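Local coordinates for protein ribonucleoside-diphosphate reductase (Pseudomonas aeruginosa, PDB 5IM3) that binds the allosteric effector dATP and probably reduces ribonucleoside diphosphates to deoxyribonucleotides for DNA synthesis, with thioredoxin as reductant, at residues 483-488 with 561-566. Numbering follows the deposited sequence.
Sequences TANWIP and PWLTFK
Asn485 and Ile487 each hydrogen-bond through N and O to the 562-566 backbone, pairing 483-487 and 562-565 as parallel strands whose directions differ by 30°; Trp562 N also reaches Thr483 O. Asn485 O carries a second bond, from Thr564 OG1 at 2.6 Å; threonine suits this place because its short hydroxyl can reach the neighbouring strand's carbonyl. A chi1 of 68° turns OG1 between its own N and carbonyl carbon, where it also meets the indole edge, 3.2 Å from Trp486 CE3. Beyond it, Lys566 crosses that indole: CB lies over the five-membered ring, 3.5 Å from its centroid in a CH-pi contact, and the extended chain lysine provides runs on past NE1, leading NZ to a salt bridge with Glu455. On the other face of the sheet, isoleucine's branched apolar side chain meets two partners: Ile487 CD1 lies 3.9 Å from Leu563 CG and Ile487 CB 4.1 Å from Phe565 CD1. Ile487 and Leu563 also pack on helix 544-558, which leads into strand 562-565. Pro561, after a cis peptide bond, lays its ring against Thr483 OG1, CB at 3.4 Å. Such parallel neighbours, some 70 largely helical residues apart, fit the alpha-beta barrel of ribonucleotide reductases; backbone bonds set the register, and Lys566, buried where strand gives way to helix, probably has its charge balanced by Glu455.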
loop_
_atom_site.group_PDB
_atom_site.type_symbol
_atom_site.label_atom_id
_atom_site.label_comp_id
_atom_site.label_asym_id
_atom_site.label_seq_id
_atom_site.Cartn_x
_atom_site.Cartn_y
_atom_site.Cartn_z
ATOM N N THR A 483 13.876 -27.832 -0.943
ATOM C CA THR A 483 15.200 -27.253 -1.095
ATOM C C THR A 483 15.749 -26.915 0.281
ATOM O O THR A 483 14.990 -26.616 1.210
ATOM C CB THR A 483 15.168 -25.979 -1.960
ATOM O OG1 THR A 483 14.257 -25.044 -1.383
ATOM C CG2 THR A 483 14.729 -26.286 -3.388
ATOM N N ALA A 484 17.077 -26.956 0.410
ATOM C CA ALA A 484 17.724 -26.573 1.656
ATOM C C ALA A 484 19.085 -25.961 1.362
ATOM O O ALA A 484 19.783 -26.397 0.446
ATOM C CB ALA A 484 17.884 -27.766 2.602
ATOM N N ASN A 485 19.453 -24.953 2.151
ATOM C CA ASN A 485 20.782 -24.366 2.083
ATOM C C ASN A 485 21.784 -25.210 2.863
ATOM O O ASN A 485 21.515 -25.636 3.991
ATOM C CB ASN A 485 20.774 -22.944 2.645
ATOM C CG ASN A 485 20.037 -21.961 1.755
ATOM O OD1 ASN A 485 19.007 -21.403 2.144
ATOM N ND2 ASN A 485 20.573 -21.726 0.564
ATOM N N TRP A 486 22.946 -25.436 2.258
ATOM C CA TRP A 486 24.083 -26.106 2.893
ATOM C C TRP A 486 25.118 -25.014 3.178
ATOM O O TRP A 486 25.931 -24.669 2.322
ATOM C CB TRP A 486 24.614 -27.210 1.977
ATOM C CG TRP A 486 25.581 -28.171 2.603
ATOM C CD1 TRP A 486 26.859 -28.423 2.198
ATOM C CD2 TRP A 486 25.342 -29.024 3.731
ATOM N NE1 TRP A 486 27.433 -29.378 3.004
ATOM C CE2 TRP A 486 26.523 -29.763 3.953
ATOM C CE3 TRP A 486 24.248 -29.235 4.572
ATOM C CZ2 TRP A 486 26.640 -30.696 4.984
ATOM C CZ3 TRP A 486 24.367 -30.161 5.600
ATOM C CH2 TRP A 486 25.554 -30.876 5.797
ATOM N N ILE A 487 25.077 -24.463 4.386
ATOM C CA ILE A 487 25.698 -23.174 4.686
ATOM C C ILE A 487 27.035 -23.418 5.380
ATOM O O ILE A 487 27.052 -24.020 6.464
ATOM C CB ILE A 487 24.789 -22.299 5.559
ATOM C CG1 ILE A 487 23.400 -22.176 4.927
ATOM C CG2 ILE A 487 25.414 -20.914 5.741
ATOM C CD1 ILE A 487 22.373 -21.534 5.839
ATOM N N PRO A 488 28.155 -22.961 4.820
ATOM C CA PRO A 488 29.422 -23.026 5.557
ATOM C C PRO A 488 29.486 -21.967 6.646
ATOM O O PRO A 488 28.882 -20.897 6.543
ATOM C CB PRO A 488 30.482 -22.770 4.477
ATOM C CG PRO A 488 29.760 -22.854 3.161
ATOM C CD PRO A 488 28.349 -22.486 3.440
ATOM N N PRO A 561 14.489 -22.035 0.713
ATOM C CA PRO A 561 15.110 -23.269 1.215
ATOM C C PRO A 561 15.330 -23.249 2.721
ATOM O O PRO A 561 15.486 -22.174 3.306
ATOM C CB PRO A 561 16.461 -23.316 0.477
ATOM C CG PRO A 561 16.355 -22.314 -0.626
ATOM C CD PRO A 561 15.424 -21.264 -0.121
ATOM N N TRP A 562 15.343 -24.426 3.340
ATOM C CA TRP A 562 15.655 -24.516 4.756
ATOM C C TRP A 562 17.122 -24.158 4.989
ATOM O O TRP A 562 17.929 -24.082 4.059
ATOM C CB TRP A 562 15.351 -25.921 5.278
ATOM C CG TRP A 562 13.924 -26.324 5.068
ATOM C CD1 TRP A 562 12.822 -25.535 5.211
ATOM C CD2 TRP A 562 13.446 -27.610 4.660
ATOM N NE1 TRP A 562 11.686 -26.251 4.929
ATOM C CE2 TRP A 562 12.042 -27.528 4.584
ATOM C CE3 TRP A 562 14.069 -28.826 4.351
ATOM C CZ2 TRP A 562 11.249 -28.614 4.214
ATOM C CZ3 TRP A 562 13.280 -29.902 3.983
ATOM C CH2 TRP A 562 11.888 -29.790 3.918
ATOM N N LEU A 563 17.464 -23.937 6.255
ATOM C CA LEU A 563 18.804 -23.530 6.659
ATOM C C LEU A 563 19.458 -24.666 7.437
ATOM O O LEU A 563 18.984 -25.037 8.516
ATOM C CB LEU A 563 18.752 -22.261 7.510
ATOM C CG LEU A 563 18.650 -20.909 6.792
ATOM C CD1 LEU A 563 17.490 -20.851 5.814
ATOM C CD2 LEU A 563 18.521 -19.787 7.816
ATOM N N THR A 564 20.542 -25.214 6.889
ATOM C CA THR A 564 21.336 -26.239 7.556
ATOM C C THR A 564 22.805 -25.851 7.467
ATOM O O THR A 564 23.220 -25.167 6.527
ATOM C CB THR A 564 21.117 -27.632 6.935
ATOM O OG1 THR A 564 21.659 -27.661 5.612
ATOM C CG2 THR A 564 19.627 -27.977 6.883
ATOM N N PHE A 565 23.592 -26.295 8.445
ATOM C CA PHE A 565 24.954 -25.803 8.631
ATOM C C PHE A 565 25.964 -26.917 8.384
ATOM O O PHE A 565 25.994 -27.918 9.109
ATOM C CB PHE A 565 25.104 -25.199 10.025
ATOM C CG PHE A 565 24.181 -24.043 10.261
ATOM C CD1 PHE A 565 24.368 -22.851 9.581
ATOM C CD2 PHE A 565 23.109 -24.156 11.127
ATOM C CE1 PHE A 565 23.514 -21.786 9.777
ATOM C CE2 PHE A 565 22.249 -23.091 11.326
ATOM C CZ PHE A 565 22.452 -21.906 10.647
ATOM N N LYS A 566 26.810 -26.710 7.375
ATOM C CA LYS A 566 27.672 -27.765 6.859
ATOM C C LYS A 566 28.775 -28.137 7.844
ATOM O O LYS A 566 29.097 -29.320 8.004
ATOM C CB LYS A 566 28.262 -27.307 5.521
ATOM C CG LYS A 566 29.538 -28.002 5.073
ATOM C CD LYS A 566 30.081 -27.343 3.823
ATOM C CE LYS A 566 31.368 -27.998 3.367
ATOM N NZ LYS A 566 32.096 -27.142 2.388
#